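Local coordinates for protein toll-like receptor 13 (Mus musculus, PDB 4Z0C) that recognises single-stranded RNA from bacterial 23S rRNA through its leucine-rich-repeat ectodomain and signals through MYD88 and TRAF6 to activate NF-kappa-B, at residues L90-Q96 / L112-I118; L163-M169 / S185-L191. One frame throughout, in Å; residues are numbered along the deposited sequence.

Contact 1 of 2, residues L90-Q96 / L112-I118; sequences LVENKIQ and LLSHNQI. With nucleotides of chain C.
Asn116 reaches across to the backbone of 90-96 and makes the tight side of this contact. Its ND2 donates almost straight (173°) to Leu90 O at 3.1 Å and also to Leu113 O of its own segment, while its OD1 accepts from Ile95 N at 3.2 Å. Both ends of the buried amide are used, which fixes its rotation. Asn93 ND2 meets Leu90 O from the opposite face of that carbonyl's plane. This is the asparagine ladder of the leucine-rich-repeat solenoid, here joining repeats 3 and 4; Asn140 continues it by donating to Leu113 O. Next to the ladder, Leu90 CB packs on Leu113 CD2 (3.8 Å), and Ile95 CG2 lies alongside Ile118 CG1.

The other side is more open to solvent and faces the RNA. Glu92 CG, anti to the backbone N (chi1 -162°), sits over one face of the His115 ring, 3.7 Å from its centroid, in a CH-pi contact. The extended chain brings the carboxylate to C12 of chain C, whose N4 donates to Glu92 OE1 at 3.2 Å; Glu92 OE2 comes within 2.7 Å of C12 N3. Toward the solvent-facing edge, near Lys94, Gln117 bends its NE2 back to Asn93 O (3.1 Å).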
loop_
_atom_site.group_PDB
_atom_site.type_symbol
_atom_site.label_atom_id
_atom_site.label_comp_id
_atom_site.label_asym_id
_atom_site.label_seq_id
_atom_site.Cartn_x
_atom_site.Cartn_y
_atom_site.Cartn_z
ATOM N N LEU A 90 33.564 19.179 -0.678
ATOM C CA LEU A 90 33.436 20.047 0.486
ATOM C C LEU A 90 32.066 20.721 0.470
ATOM O O LEU A 90 31.843 21.736 1.130
ATOM C CB LEU A 90 34.554 21.100 0.452
ATOM C CG LEU A 90 35.652 21.112 1.535
ATOM C CD1 LEU A 90 35.838 19.774 2.126
ATOM C CD2 LEU A 90 37.013 21.604 0.988
ATOM N N VAL A 91 31.153 20.134 -0.293
ATOM C CA VAL A 91 29.790 20.644 -0.457
ATOM C C VAL A 91 29.031 20.723 0.867
ATOM O O VAL A 91 29.141 19.831 1.709
ATOM C CB VAL A 91 28.996 19.759 -1.440
ATOM C CG1 VAL A 91 27.549 20.239 -1.562
ATOM C CG2 VAL A 91 29.675 19.773 -2.802
ATOM N N GLU A 92 28.268 21.802 1.030
ATOM C CA GLU A 92 27.394 22.014 2.181
ATOM C C GLU A 92 28.153 22.045 3.508
ATOM O O GLU A 92 28.028 21.142 4.340
ATOM C CB GLU A 92 26.216 21.011 2.220
ATOM C CG GLU A 92 25.097 21.493 3.137
ATOM C CD GLU A 92 23.840 20.615 3.157
ATOM O OE1 GLU A 92 23.714 19.643 2.366
ATOM O OE2 GLU A 92 22.965 20.931 3.990
ATOM N N ASN A 93 28.945 23.095 3.697
ATOM C CA ASN A 93 29.625 23.318 4.966
ATOM C C ASN A 93 29.463 24.767 5.389
ATOM O O ASN A 93 28.529 25.425 4.974
ATOM C CB ASN A 93 31.107 22.962 4.858
ATOM C CG ASN A 93 31.350 21.472 4.927
ATOM O OD1 ASN A 93 31.353 20.893 6.008
ATOM N ND2 ASN A 93 31.586 20.847 3.779
ATOM N N LYS A 94 30.391 25.279 6.185
ATOM C CA LYS A 94 30.273 26.643 6.682
ATOM C C LYS A 94 31.450 27.523 6.242
ATOM O O LYS A 94 31.878 28.419 6.971
ATOM C CB LYS A 94 30.131 26.633 8.208
ATOM C CG LYS A 94 28.855 25.956 8.686
ATOM C CD LYS A 94 27.677 26.893 8.501
ATOM C CE LYS A 94 26.387 26.149 8.138
ATOM N NZ LYS A 94 25.733 25.490 9.303
ATOM N N ILE A 95 31.962 27.263 5.043
ATOM C CA ILE A 95 33.146 27.965 4.539
ATOM C C ILE A 95 32.812 29.355 4.004
ATOM O O ILE A 95 32.025 29.482 3.066
ATOM C CB ILE A 95 33.852 27.140 3.436
ATOM C CG1 ILE A 95 34.197 25.739 3.960
ATOM C CG2 ILE A 95 35.100 27.868 2.920
ATOM C CD1 ILE A 95 34.719 24.793 2.893
ATOM N N GLN A 96 33.412 30.393 4.586
ATOM C CA GLN A 96 33.140 31.778 4.150
ATOM C C GLN A 96 34.230 32.398 3.294
ATOM O O GLN A 96 33.963 33.271 2.479
ATOM C CB GLN A 96 32.861 32.699 5.339
ATOM C CG GLN A 96 31.599 32.358 6.112
ATOM C CD GLN A 96 31.437 33.214 7.346
ATOM O OE1 GLN A 96 31.375 34.446 7.259
ATOM N NE2 GLN A 96 31.328 32.571 8.502
ATOM N N LEU A 112 34.890 20.350 -5.174
ATOM C CA LEU A 112 33.503 20.789 -5.039
ATOM C C LEU A 112 33.341 21.637 -3.787
ATOM O O LEU A 112 33.532 21.168 -2.660
ATOM C CB LEU A 112 32.557 19.582 -5.005
ATOM C CG LEU A 112 32.729 18.614 -6.181
ATOM C CD1 LEU A 112 31.840 17.383 -6.067
ATOM C CD2 LEU A 112 32.477 19.328 -7.481
ATOM N N LEU A 113 32.993 22.898 -4.000
ATOM C CA LEU A 113 32.799 23.835 -2.903
ATOM C C LEU A 113 31.399 24.432 -2.929
ATOM O O LEU A 113 31.152 25.484 -2.325
ATOM C CB LEU A 113 33.838 24.947 -2.982
ATOM C CG LEU A 113 35.251 24.543 -2.581
ATOM C CD1 LEU A 113 36.235 25.556 -3.128
ATOM C CD2 LEU A 113 35.322 24.508 -1.074
ATOM N N SER A 114 30.485 23.729 -3.597
ATOM C CA SER A 114 29.098 24.159 -3.723
ATOM C C SER A 114 28.466 24.291 -2.360
ATOM O O SER A 114 28.916 23.661 -1.410
ATOM C CB SER A 114 28.297 23.152 -4.543
ATOM O OG SER A 114 29.170 22.347 -5.317
ATOM N N HIS A 115 27.467 25.157 -2.253
ATOM C CA HIS A 115 26.625 25.219 -1.059
ATOM C C HIS A 115 27.418 25.556 0.206
ATOM O O HIS A 115 27.398 24.832 1.202
ATOM C CB HIS A 115 25.839 23.916 -0.908
ATOM C CG HIS A 115 24.706 23.991 0.070
ATOM N ND1 HIS A 115 24.504 25.073 0.902
ATOM C CD2 HIS A 115 23.700 23.125 0.331
ATOM C CE1 HIS A 115 23.439 24.855 1.655
ATOM N NE2 HIS A 115 22.932 23.685 1.323
ATOM N N ASN A 116 28.133 26.665 0.141
ATOM C CA ASN A 116 28.805 27.207 1.311
ATOM C C ASN A 116 28.443 28.689 1.377
ATOM O O ASN A 116 27.445 29.088 0.792
ATOM C CB ASN A 116 30.316 26.996 1.201
ATOM C CG ASN A 116 30.751 25.597 1.619
ATOM O OD1 ASN A 116 30.859 25.314 2.811
ATOM N ND2 ASN A 116 31.016 24.724 0.647
ATOM N N GLN A 117 29.249 29.507 2.051
ATOM C CA GLN A 117 28.984 30.945 2.106
ATOM C C GLN A 117 30.230 31.744 1.701
ATOM O O GLN A 117 30.507 32.807 2.253
ATOM C CB GLN A 117 28.519 31.383 3.497
ATOM C CG GLN A 117 27.378 30.566 4.092
ATOM C CD GLN A 117 27.885 29.326 4.790
ATOM O OE1 GLN A 117 28.874 29.389 5.540
ATOM N NE2 GLN A 117 27.211 28.192 4.567
ATOM N N ILE A 118 30.971 31.217 0.733
ATOM C CA ILE A 118 32.212 31.827 0.259
ATOM C C ILE A 118 32.008 33.217 -0.344
ATOM O O ILE A 118 31.091 33.417 -1.140
ATOM C CB ILE A 118 32.902 30.917 -0.783
ATOM C CG1 ILE A 118 33.293 29.588 -0.131
ATOM C CG2 ILE A 118 34.123 31.611 -1.396
ATOM C CD1 ILE A 118 33.563 28.469 -1.116
ATOM P P C C 12 14.718 17.016 4.582
ATOM O OP1 C C 12 13.518 16.133 4.648
ATOM O OP2 C C 12 14.890 17.763 3.334
ATOM O "O5'" C C 12 14.698 17.913 5.894
ATOM C "C5'" C C 12 14.546 19.297 5.837
ATOM C "C4'" C C 12 15.529 19.998 6.723
ATOM O "O4'" C C 12 16.718 19.187 6.916
ATOM C "C3'" C C 12 16.031 21.302 6.133
ATOM O "O3'" C C 12 15.151 22.365 6.446
ATOM C "C2'" C C 12 17.427 21.457 6.725
ATOM O "O2'" C C 12 17.359 22.061 8.007
ATOM C "C1'" C C 12 17.875 19.997 6.882
ATOM N N1 C C 12 18.744 19.506 5.779
ATOM C C2 C C 12 19.967 20.104 5.431
ATOM O O2 C C 12 20.350 21.115 6.028
ATOM N N3 C C 12 20.702 19.569 4.424
ATOM C C4 C C 12 20.284 18.479 3.780
ATOM N N4 C C 12 21.036 17.970 2.802
ATOM C C5 C C 12 19.061 17.839 4.124
ATOM C C6 C C 12 18.350 18.380 5.115
#

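Contact 2 of 2, residues L163-M169 / S185-L191; sequences LTNNSIM and SFEGNKL. With NAG (2-acetamido-2-deoxy-beta-D-glucopyranose), chain M; NAG (2-acetamido-2-deoxy-beta-D-glucopyranose), chain F.
Leu163 and Ile168 both pack against Phe186 in the apolar centre: Leu163 CD1 comes within 4.1 Å of Phe186 CE1, while Ile168 CD1 approaches the ring at its edge. Phe145 of helix 145-152 meets the Phe186 ring edge-to-face, and Ile168 CG2 runs beside Leu191 CD2 at 3.9 Å. Leu163, Ile168, Phe186 and Leu191 are part of the apolar core between leucine-rich repeats 6 and 7, stacked turns of the solenoid. Bordering the core is the asparagine ladder. Asn189 sends ND2 to Leu163 O at 3.0 Å and to Phe186 O, and its OD1 accepts from Ile168 N in the carbonyl plane, on a lone pair, at 2.9 Å. Asn166 ND2 binds Leu163 O from the opposite face, so two amides grip one carbonyl oxygen of the buried Leu163.

Further out, Asn165 N donates to Glu187 O at 2.6 Å, and the Thr164 hydroxyl adds a weak bond to the same oxygen. Gly188, at positive phi (72°) in a type II turn from Phe186 to Asn189, takes the CA-H of Asn165 on its O. Asn165 carries a glycan, its ND2 bonded covalently to C1 of the chain M NAG; both carboxylate oxygens of Glu187, OE1 and OE2, lie 3.1 Å from O6 of the chain F NAG, a sugar attached outside the two segments.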
loop_
_atom_site.group_PDB
_atom_site.type_symbol
_atom_site.label_atom_id
_atom_site.label_comp_id
_atom_site.label_asym_id
_atom_site.label_seq_id
_atom_site.Cartn_x
_atom_site.Cartn_y
_atom_site.Cartn_z
ATOM N N LEU A 163 29.799 28.787 -11.383
ATOM C CA LEU A 163 29.431 29.829 -10.438
ATOM C C LEU A 163 27.908 29.992 -10.339
ATOM O O LEU A 163 27.425 31.044 -9.919
ATOM C CB LEU A 163 30.077 31.154 -10.856
ATOM C CG LEU A 163 31.609 31.226 -10.781
ATOM C CD1 LEU A 163 32.157 32.398 -11.600
ATOM C CD2 LEU A 163 32.021 31.382 -9.329
ATOM N N THR A 164 27.154 28.949 -10.688
ATOM C CA THR A 164 25.698 29.064 -10.652
ATOM C C THR A 164 25.191 29.423 -9.256
ATOM O O THR A 164 25.780 29.030 -8.271
ATOM C CB THR A 164 24.947 27.852 -11.266
ATOM O OG1 THR A 164 23.623 27.784 -10.725
ATOM C CG2 THR A 164 25.607 26.600 -10.929
ATOM N N ASN A 165 24.143 30.238 -9.193
ATOM C CA ASN A 165 23.582 30.701 -7.920
ATOM C C ASN A 165 24.568 31.438 -7.014
ATOM O O ASN A 165 24.858 30.999 -5.906
ATOM C CB ASN A 165 22.898 29.560 -7.152
ATOM C CG ASN A 165 21.774 28.952 -7.933
ATOM O OD1 ASN A 165 21.238 29.588 -8.838
ATOM N ND2 ASN A 165 21.403 27.717 -7.594
ATOM N N ASN A 166 25.075 32.560 -7.508
ATOM C CA ASN A 166 25.847 33.499 -6.707
ATOM C C ASN A 166 25.296 34.912 -6.930
ATOM O O ASN A 166 24.182 35.070 -7.416
ATOM C CB ASN A 166 27.334 33.424 -7.060
ATOM C CG ASN A 166 28.019 32.196 -6.469
ATOM O OD1 ASN A 166 28.320 32.158 -5.277
ATOM N ND2 ASN A 166 28.305 31.209 -7.312
ATOM N N SER A 167 26.082 35.931 -6.591
ATOM C CA SER A 167 25.628 37.318 -6.667
ATOM C C SER A 167 26.504 38.189 -7.578
ATOM O O SER A 167 26.686 39.388 -7.330
ATOM C CB SER A 167 25.591 37.937 -5.273
ATOM O OG SER A 167 24.572 37.355 -4.502
ATOM N N ILE A 168 27.060 37.586 -8.621
ATOM C CA ILE A 168 27.876 38.334 -9.560
ATOM C C ILE A 168 27.009 39.290 -10.388
ATOM O O ILE A 168 26.010 38.901 -11.002
ATOM C CB ILE A 168 28.676 37.398 -10.465
ATOM C CG1 ILE A 168 29.675 36.604 -9.619
ATOM C CG2 ILE A 168 29.438 38.184 -11.492
ATOM C CD1 ILE A 168 30.448 35.549 -10.390
ATOM N N MET A 169 27.414 40.552 -10.410
ATOM C CA MET A 169 26.631 41.603 -11.031
ATOM C C MET A 169 27.392 42.103 -12.241
ATOM O O MET A 169 26.791 42.454 -13.253
ATOM C CB MET A 169 26.413 42.748 -10.041
ATOM C CG MET A 169 25.311 43.722 -10.416
ATOM S SD MET A 169 24.705 44.637 -8.981
ATOM C CE MET A 169 24.324 43.298 -7.851
ATOM N N SER A 185 29.668 28.764 -16.275
ATOM C CA SER A 185 28.282 29.047 -15.980
ATOM C C SER A 185 28.079 30.189 -14.998
ATOM O O SER A 185 28.659 30.189 -13.917
ATOM C CB SER A 185 27.581 27.784 -15.464
ATOM O OG SER A 185 26.250 28.092 -15.090
ATOM N N PHE A 186 27.244 31.154 -15.383
ATOM C CA PHE A 186 26.802 32.227 -14.483
ATOM C C PHE A 186 25.311 32.101 -14.128
ATOM O O PHE A 186 24.672 33.086 -13.748
ATOM C CB PHE A 186 27.022 33.604 -15.124
ATOM C CG PHE A 186 28.455 33.938 -15.355
ATOM C CD1 PHE A 186 29.235 34.463 -14.329
ATOM C CD2 PHE A 186 29.031 33.723 -16.596
ATOM C CE1 PHE A 186 30.574 34.765 -14.534
ATOM C CE2 PHE A 186 30.368 34.017 -16.807
ATOM C CZ PHE A 186 31.138 34.537 -15.770
ATOM N N GLU A 187 24.753 30.905 -14.280
ATOM C CA GLU A 187 23.331 30.701 -14.037
ATOM C C GLU A 187 22.917 31.190 -12.648
ATOM O O GLU A 187 23.582 30.919 -11.658
ATOM C CB GLU A 187 22.966 29.218 -14.198
ATOM C CG GLU A 187 21.533 28.889 -13.834
ATOM C CD GLU A 187 21.278 27.394 -13.726
ATOM O OE1 GLU A 187 21.963 26.627 -14.441
ATOM O OE2 GLU A 187 20.381 26.988 -12.943
ATOM N N GLY A 188 21.823 31.933 -12.585
ATOM C CA GLY A 188 21.235 32.297 -11.312
ATOM C C GLY A 188 22.038 33.327 -10.552
ATOM O O GLY A 188 22.016 33.373 -9.327
ATOM N N ASN A 189 22.730 34.178 -11.287
ATOM C CA ASN A 189 23.371 35.330 -10.682
ATOM C C ASN A 189 22.539 36.576 -10.942
ATOM O O ASN A 189 21.333 36.493 -11.198
ATOM C CB ASN A 189 24.775 35.506 -11.237
ATOM C CG ASN A 189 25.761 34.584 -10.593
ATOM O OD1 ASN A 189 26.438 34.963 -9.646
ATOM N ND2 ASN A 189 25.858 33.363 -11.102
ATOM N N LYS A 190 23.180 37.732 -10.903
ATOM C CA LYS A 190 22.459 38.974 -11.141
ATOM C C LYS A 190 23.215 39.883 -12.108
ATOM O O LYS A 190 23.354 41.083 -11.876
ATOM C CB LYS A 190 22.113 39.669 -9.817
ATOM C CG LYS A 190 22.901 39.164 -8.637
ATOM C CD LYS A 190 22.029 39.046 -7.413
ATOM C CE LYS A 190 21.595 40.415 -6.945
ATOM N NZ LYS A 190 22.719 41.198 -6.349
ATOM N N LEU A 191 23.708 39.273 -13.185
ATOM C CA LEU A 191 24.488 39.955 -14.216
ATOM C C LEU A 191 23.768 41.122 -14.862
ATOM O O LEU A 191 22.627 40.980 -15.298
ATOM C CB LEU A 191 24.873 38.979 -15.324
ATOM C CG LEU A 191 25.962 37.971 -14.993
ATOM C CD1 LEU A 191 26.139 37.013 -16.162
ATOM C CD2 LEU A 191 27.248 38.704 -14.687
HETATM C C1 NAG M . 20.160 27.313 -8.197
HETATM C C2 NAG M . 20.172 25.816 -7.877
HETATM C C3 NAG M . 18.844 25.175 -8.272
HETATM C C4 NAG M . 17.718 25.897 -7.545
HETATM C C5 NAG M . 17.764 27.398 -7.857
HETATM C C6 NAG M . 16.745 28.110 -6.974
HETATM C C7 NAG M . 22.410 24.814 -7.901
HETATM C C8 NAG M . 23.447 24.072 -8.701
HETATM N N2 NAG M . 21.278 25.156 -8.546
HETATM O O3 NAG M . 18.815 23.803 -7.951
HETATM O O4 NAG M . 16.454 25.325 -7.860
HETATM O O5 NAG M . 19.047 27.974 -7.622
HETATM O O6 NAG M . 16.800 27.517 -5.689
HETATM O O7 NAG M . 22.639 25.099 -6.717
HETATM C C1 NAG F . 19.979 26.204 -19.757
HETATM C C2 NAG F . 19.754 24.743 -20.121
HETATM C C3 NAG F . 18.542 24.155 -19.395
HETATM C C4 NAG F . 18.627 24.479 -17.914
HETATM C C5 NAG F . 18.674 26.000 -17.824
HETATM C C6 NAG F . 18.520 26.552 -16.418
HETATM C C7 NAG F . 20.358 23.839 -22.235
HETATM C C8 NAG F . 20.085 23.661 -23.699
HETATM N N2 NAG F . 19.568 24.654 -21.554
HETATM O O3 NAG F . 18.458 22.767 -19.604
HETATM O O4 NAG F . 17.539 23.911 -17.226
HETATM O O5 NAG F . 19.924 26.369 -18.352
HETATM O O6 NAG F . 19.258 25.711 -15.564
HETATM O O7 NAG F . 21.272 23.245 -21.671
#

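From the N terminus, the chain leaves strand 87-89 through 90-96 and, one turn of the solenoid later, returns at the end of strand 110-112 to close contact 1 between repeats 3 and 4. It then passes through strand 134-136 and helix 145-152 before strand 160-162 leads into 163-169; the next turn brings 185-191 against it, closing contact 2 between repeats 6 and 7. The two loops follow in series and neither nest nor cross. The centres of contact 1 and contact 2 are about 16 Å apart, and the two do not touch. Both join loops that follow the parallel strands of neighbouring turns, but contact 1 meets bound RNA whereas contact 2 carries an N-linked glycan.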